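Local atomic coordinates of molybdopterin synthase catalytic subunit (Helicobacter pylori, PDB entry 3RPF), a protein that probably converts precursor Z (cyclic pyranopterin phosphate) into molybdopterin, building its dithiolene group with sulfur delivered by the small carrier protein MoaD. Residues K19-E24 and V75-H80; F92-M97 and N110-F115. One frame throughout, in Å; residues are numbered along the deposited sequence.

Contact 1: K19-E24 and V75-H80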
loop_
_atom_site.group_PDB
_atom_site.type_symbol
_atom_site.label_atom_id
_atom_site.label_comp_id
_atom_site.label_asym_id
_atom_site.label_seq_id
_atom_site.Cartn_x
_atom_site.Cartn_y
_atom_site.Cartn_z
ATOM N N LYS A 19 -9.374 -8.514 8.663
ATOM C CA LYS A 19 -9.668 -8.465 10.087
ATOM C C LYS A 19 -8.574 -9.160 10.885
ATOM O O LYS A 19 -8.071 -8.612 11.864
ATOM C CB LYS A 19 -11.022 -9.114 10.381
ATOM C CG LYS A 19 -11.259 -9.441 11.857
ATOM C CD LYS A 19 -12.231 -10.618 12.009
ATOM C CE LYS A 19 -12.553 -10.913 13.474
ATOM N NZ LYS A 19 -13.336 -12.176 13.631
ATOM N N ALA A 20 -8.204 -10.368 10.465
ATOM C CA ALA A 20 -7.174 -11.130 11.170
ATOM C C ALA A 20 -5.846 -10.403 11.141
ATOM O O ALA A 20 -5.132 -10.347 12.144
ATOM C CB ALA A 20 -7.023 -12.525 10.573
ATOM N N TYR A 21 -5.495 -9.854 9.985
ATOM C CA TYR A 21 -4.214 -9.165 9.875
ATOM C C TYR A 21 -4.161 -7.955 10.809
ATOM O O TYR A 21 -3.150 -7.719 11.473
ATOM C CB TYR A 21 -3.967 -8.733 8.433
ATOM C CG TYR A 21 -3.629 -9.867 7.493
ATOM C CD1 TYR A 21 -2.936 -10.991 7.938
ATOM C CD2 TYR A 21 -4.001 -9.815 6.157
ATOM C CE1 TYR A 21 -2.619 -12.030 7.065
ATOM C CE2 TYR A 21 -3.692 -10.849 5.281
ATOM C CZ TYR A 21 -2.999 -11.952 5.742
ATOM O OH TYR A 21 -2.695 -12.978 4.866
ATOM N N GLN A 22 -5.250 -7.196 10.859
ATOM C CA GLN A 22 -5.304 -5.998 11.690
ATOM C C GLN A 22 -5.191 -6.347 13.154
ATOM O O GLN A 22 -4.479 -5.683 13.897
ATOM C CB GLN A 22 -6.605 -5.230 11.463
ATOM C CG GLN A 22 -6.484 -4.097 10.480
ATOM C CD GLN A 22 -7.832 -3.527 10.121
ATOM O OE1 GLN A 22 -8.546 -4.076 9.277
ATOM N NE2 GLN A 22 -8.204 -2.430 10.775
ATOM N N GLU A 23 -5.912 -7.382 13.570
ATOM C CA GLU A 23 -5.836 -7.850 14.945
ATOM C C GLU A 23 -4.394 -8.183 15.300
ATOM O O GLU A 23 -3.927 -7.872 16.393
ATOM C CB GLU A 23 -6.751 -9.052 15.160
ATOM C CG GLU A 23 -8.233 -8.708 15.041
ATOM C CD GLU A 23 -9.138 -9.907 15.247
ATOM O OE1 GLU A 23 -8.645 -11.055 15.144
ATOM O OE2 GLU A 23 -10.345 -9.701 15.511
ATOM N N GLU A 24 -3.680 -8.804 14.367
ATOM C CA GLU A 24 -2.266 -9.080 14.581
ATOM C C GLU A 24 -1.497 -7.768 14.724
ATOM O O GLU A 24 -0.650 -7.631 15.602
ATOM C CB GLU A 24 -1.688 -9.923 13.438
ATOM C CG GLU A 24 -0.241 -10.370 13.669
ATOM C CD GLU A 24 0.297 -11.222 12.526
ATOM O OE1 GLU A 24 -0.519 -11.826 11.798
ATOM O OE2 GLU A 24 1.536 -11.292 12.353
ATOM N N VAL A 75 6.339 -7.474 9.340
ATOM C CA VAL A 75 5.597 -8.696 9.067
ATOM C C VAL A 75 4.998 -8.645 7.674
ATOM O O VAL A 75 4.180 -7.769 7.360
ATOM C CB VAL A 75 4.452 -8.914 10.048
ATOM C CG1 VAL A 75 3.604 -10.112 9.610
ATOM C CG2 VAL A 75 4.995 -9.141 11.452
ATOM N N LEU A 76 5.398 -9.590 6.838
ATOM C CA LEU A 76 4.903 -9.635 5.472
ATOM C C LEU A 76 4.197 -10.957 5.264
ATOM O O LEU A 76 4.797 -12.023 5.443
ATOM C CB LEU A 76 6.071 -9.494 4.501
ATOM C CG LEU A 76 5.745 -9.540 3.004
ATOM C CD1 LEU A 76 4.867 -8.353 2.586
ATOM C CD2 LEU A 76 7.038 -9.565 2.188
ATOM N N LYS A 77 2.916 -10.899 4.910
ATOM C CA LYS A 77 2.150 -12.122 4.635
ATOM C C LYS A 77 1.316 -11.948 3.395
ATOM O O LYS A 77 1.046 -10.813 2.968
ATOM C CB LYS A 77 1.244 -12.460 5.819
ATOM C CG LYS A 77 2.033 -12.682 7.102
ATOM C CD LYS A 77 1.118 -13.020 8.263
ATOM C CE LYS A 77 1.942 -13.368 9.499
ATOM N NZ LYS A 77 1.078 -13.811 10.631
HETATM N N MSE A 78 0.915 -13.070 2.798
HETATM C CA MSE A 78 0.097 -13.009 1.602
HETATM C C MSE A 78 -0.870 -14.187 1.511
HETATM O O MSE A 78 -0.717 -15.213 2.204
HETATM C CB MSE A 78 0.989 -12.982 0.357
HETATM C CG MSE A 78 1.730 -14.306 0.123
HETATM SE SE MSE A 78 2.441 -14.455 -1.692
HETATM C CE MSE A 78 0.771 -14.855 -2.600
ATOM N N ALA A 79 -1.871 -14.023 0.655
ATOM C CA ALA A 79 -2.803 -15.090 0.339
ATOM C C ALA A 79 -3.090 -14.973 -1.136
ATOM O O ALA A 79 -3.076 -13.873 -1.684
ATOM C CB ALA A 79 -4.088 -14.930 1.122
ATOM N N HIS A 80 -3.356 -16.100 -1.784
ATOM C CA HIS A 80 -3.638 -16.081 -3.210
ATOM C C HIS A 80 -4.633 -17.181 -3.524
ATOM O O HIS A 80 -4.606 -18.240 -2.893
ATOM C CB HIS A 80 -2.348 -16.272 -4.020
ATOM C CG HIS A 80 -2.449 -15.795 -5.431
ATOM N ND1 HIS A 80 -3.250 -16.404 -6.373
ATOM C CD2 HIS A 80 -1.858 -14.748 -6.070
ATOM C CE1 HIS A 80 -3.156 -15.759 -7.522
ATOM N NE2 HIS A 80 -2.314 -14.751 -7.362
HETATM O O HOH W 1 -1.322 -15.093 5.050
#
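K77 and E24 reach for each other from opposite directions, one from the strand, one from the helix. Both chains are extended beyond CG; the longer lysine covers more of the distance, and its NZ meets the carboxylate in a salt bridge. K77 NZ donates to E24 OE1 at 2.8 Å on the syn side, 19° out of the carboxylate plane, and more weakly to E24 OE2 at 3.1 Å. K28 also pairs with E24 OE2, and two positive charges would probably keep E24 ionised. V75 CG1 packs beside the same oxygen, 3.6 Å from E24 OE2. One helical turn back, Y21 slants across the lysine stem, its CE1 4.0 Å from K77 CD. With CG of Y21 anti to the carbonyl carbon (chi1 -73°), the ring extends to the strand, where water 1, lying in the ring plane, joins Y21 OH (2.5 Å) to the backbone O of M78 (2.9 Å). A79 CB lies near the same hydroxyl. Y21 also rests on L93 of the adjoining strand. The two segments run nearly antiparallel (171°), with helix 14-27 covering one side of the mixed sheet in the alpha/beta hammerhead fold of the MoaE family.

Contact 2: F92-M97 and N110-F115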
loop_
_atom_site.group_PDB
_atom_site.type_symbol
_atom_site.label_atom_id
_atom_site.label_comp_id
_atom_site.label_asym_id
_atom_site.label_seq_id
_atom_site.Cartn_x
_atom_site.Cartn_y
_atom_site.Cartn_z
ATOM N N PHE A 92 -5.851 -12.084 -4.780
ATOM C CA PHE A 92 -4.532 -11.917 -4.195
ATOM C C PHE A 92 -4.633 -10.823 -3.143
ATOM O O PHE A 92 -5.361 -9.851 -3.325
ATOM C CB PHE A 92 -3.534 -11.531 -5.300
ATOM C CG PHE A 92 -2.208 -10.990 -4.788
ATOM C CD1 PHE A 92 -1.404 -11.747 -3.944
ATOM C CD2 PHE A 92 -1.747 -9.744 -5.205
ATOM C CE1 PHE A 92 -0.186 -11.266 -3.487
ATOM C CE2 PHE A 92 -0.516 -9.250 -4.763
ATOM C CZ PHE A 92 0.271 -10.017 -3.895
ATOM N N LEU A 93 -3.932 -11.010 -2.035
ATOM C CA LEU A 93 -3.939 -10.030 -0.960
ATOM C C LEU A 93 -2.611 -10.127 -0.260
ATOM O O LEU A 93 -2.099 -11.232 -0.030
ATOM C CB LEU A 93 -5.076 -10.318 0.028
ATOM C CG LEU A 93 -5.215 -9.338 1.197
ATOM C CD1 LEU A 93 -6.677 -9.091 1.546
ATOM C CD2 LEU A 93 -4.466 -9.862 2.396
ATOM N N CYS A 94 -2.018 -8.983 0.058
ATOM C CA CYS A 94 -0.838 -9.022 0.892
ATOM C C CYS A 94 -0.787 -7.865 1.845
ATOM O O CYS A 94 -1.429 -6.818 1.636
ATOM C CB CYS A 94 0.431 -9.111 0.049
ATOM S SG CYS A 94 0.756 -7.675 -0.953
ATOM N N VAL A 95 -0.051 -8.075 2.930
ATOM C CA VAL A 95 0.064 -7.062 3.974
ATOM C C VAL A 95 1.516 -6.940 4.363
ATOM O O VAL A 95 2.244 -7.937 4.430
ATOM C CB VAL A 95 -0.761 -7.451 5.212
ATOM C CG1 VAL A 95 -0.294 -8.813 5.747
ATOM C CG2 VAL A 95 -0.662 -6.385 6.286
ATOM N N SER A 96 1.937 -5.703 4.594
ATOM C CA SER A 96 3.257 -5.410 5.103
ATOM C C SER A 96 2.972 -4.485 6.253
ATOM O O SER A 96 2.370 -3.415 6.047
ATOM C CB SER A 96 4.068 -4.678 4.035
ATOM O OG SER A 96 5.307 -4.226 4.563
HETATM N N MSE A 97 3.366 -4.877 7.467
HETATM C CA MSE A 97 3.046 -4.037 8.638
HETATM C C MSE A 97 4.199 -4.039 9.619
HETATM O O MSE A 97 4.986 -4.984 9.661
HETATM C CB MSE A 97 1.773 -4.543 9.329
HETATM C CG MSE A 97 1.804 -6.071 9.609
HETATM SE SE MSE A 97 0.151 -6.784 10.381
HETATM C CE MSE A 97 0.249 -8.643 9.743
ATOM N N ASN A 110 8.500 -3.101 -3.019
ATOM C CA ASN A 110 9.472 -4.032 -3.582
ATOM C C ASN A 110 8.895 -5.436 -3.733
ATOM O O ASN A 110 9.106 -6.103 -4.747
ATOM C CB ASN A 110 10.741 -4.064 -2.730
ATOM C CG ASN A 110 11.532 -2.766 -2.805
ATOM O OD1 ASN A 110 11.404 -2.003 -3.761
ATOM N ND2 ASN A 110 12.358 -2.516 -1.797
ATOM N N PHE A 111 8.159 -5.887 -2.727
ATOM C CA PHE A 111 7.545 -7.211 -2.804
ATOM C C PHE A 111 6.565 -7.338 -3.959
ATOM O O PHE A 111 6.635 -8.288 -4.742
ATOM C CB PHE A 111 6.808 -7.559 -1.516
ATOM C CG PHE A 111 6.017 -8.840 -1.611
ATOM C CD1 PHE A 111 6.674 -10.061 -1.655
ATOM C CD2 PHE A 111 4.638 -8.826 -1.654
ATOM C CE1 PHE A 111 5.976 -11.245 -1.738
ATOM C CE2 PHE A 111 3.923 -10.018 -1.745
ATOM C CZ PHE A 111 4.605 -11.232 -1.787
ATOM N N ILE A 112 5.633 -6.396 -4.060
ATOM C CA ILE A 112 4.582 -6.507 -5.070
ATOM C C ILE A 112 5.173 -6.576 -6.472
ATOM O O ILE A 112 4.700 -7.343 -7.314
ATOM C CB ILE A 112 3.546 -5.354 -4.957
ATOM C CG1 ILE A 112 2.879 -5.396 -3.584
ATOM C CG2 ILE A 112 2.488 -5.482 -6.056
ATOM C CD1 ILE A 112 1.945 -4.213 -3.311
ATOM N N GLU A 113 6.219 -5.792 -6.716
ATOM C CA GLU A 113 6.870 -5.772 -8.027
ATOM C C GLU A 113 7.580 -7.100 -8.293
ATOM O O GLU A 113 7.471 -7.660 -9.382
ATOM C CB GLU A 113 7.862 -4.606 -8.110
ATOM C CG GLU A 113 8.708 -4.545 -9.394
ATOM C CD GLU A 113 7.908 -4.168 -10.639
ATOM O OE1 GLU A 113 6.659 -4.123 -10.569
ATOM O OE2 GLU A 113 8.531 -3.916 -11.696
ATOM N N ASP A 114 8.292 -7.610 -7.295
ATOM C CA ASP A 114 8.964 -8.900 -7.443
ATOM C C ASP A 114 7.944 -10.007 -7.655
ATOM O O ASP A 114 8.141 -10.897 -8.489
ATOM C CB ASP A 114 9.822 -9.205 -6.224
ATOM C CG ASP A 114 10.854 -10.291 -6.503
ATOM O OD1 ASP A 114 11.698 -10.067 -7.391
ATOM O OD2 ASP A 114 10.826 -11.355 -5.850
ATOM N N PHE A 115 6.858 -9.951 -6.896
ATOM C CA PHE A 115 5.796 -10.938 -7.002
ATOM C C PHE A 115 5.248 -11.021 -8.429
ATOM O O PHE A 115 5.165 -12.100 -9.020
ATOM C CB PHE A 115 4.670 -10.607 -6.023
ATOM C CG PHE A 115 3.469 -11.506 -6.161
ATOM C CD1 PHE A 115 3.379 -12.668 -5.430
ATOM C CD2 PHE A 115 2.441 -11.188 -7.034
ATOM C CE1 PHE A 115 2.287 -13.511 -5.559
ATOM C CE2 PHE A 115 1.341 -12.030 -7.168
ATOM C CZ PHE A 115 1.273 -13.190 -6.424
#
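F92 and F115 lay their rings against each other in an offset stack, the centroids 4.3 Å apart and the planes only 5° from parallel. F115 reaches from the helix to meet F92, and the outer edge of F92 (CE1 and CZ) lies over the F115 ring. F115 CE2 lies over the centre of the F92 ring, whereas F92 CE1 is offset toward the rim of the F115 ring, 3.8 Å from F115 CZ. Each of these phenylalanines has CG anti to its own backbone N (chi1 165° for F92, 174° for F115), which turns both rings into the interface between strand and helix. One turn earlier in the helix, F111 closes the stack from the side: its CE2 comes in at the edge of the F92 ring, 4.2 Å from F92 CZ. The smaller C94 fills the notch between F111 and I112. Its SG is 4.0 Å from F111 CE2, near the plane of that ring in an edge-on sulfur-aromatic contact, and 4.1 Å from I112 CG1. All five side chains are buried and the contact across the segments is apolar. W65 and F62 of helix 55-71 pack against F111, while M78, a selenomethionine on the neighbouring strand, touches both F92 and F115. G74 and G73 of the molybdopterin converting factor chain lie against F92 and F115 respectively, and K116, probably a substrate-binding residue, follows F115 directly. This is helix-on-sheet core packing of an alpha/beta fold, its phenylalanine stack placed consistently with a site where the C-terminal tail of the sulfur carrier enters.

In the fold
Contact 1 closes before contact 2 opens along the chain, and their centres lie 11 Å apart. They share one mixed sheet, in which strands 74-82 and 90-98 are antiparallel neighbours, joined by backbone pairs such as V75 with M97 and A79 with L93. Helix 14-27 of contact 1 covers one face, and helix 101-118 of contact 2 packs on the other beside helix 55-71, giving a layered core. M78 of strand 74-82 takes part in contact 1 through its backbone, and its side chain packs on the helices of the other face. Contact 2 lies nearer the centre of the chain; F92 and F115 there, and H80 of segment 75-80, all touch glycines of the carrier chain.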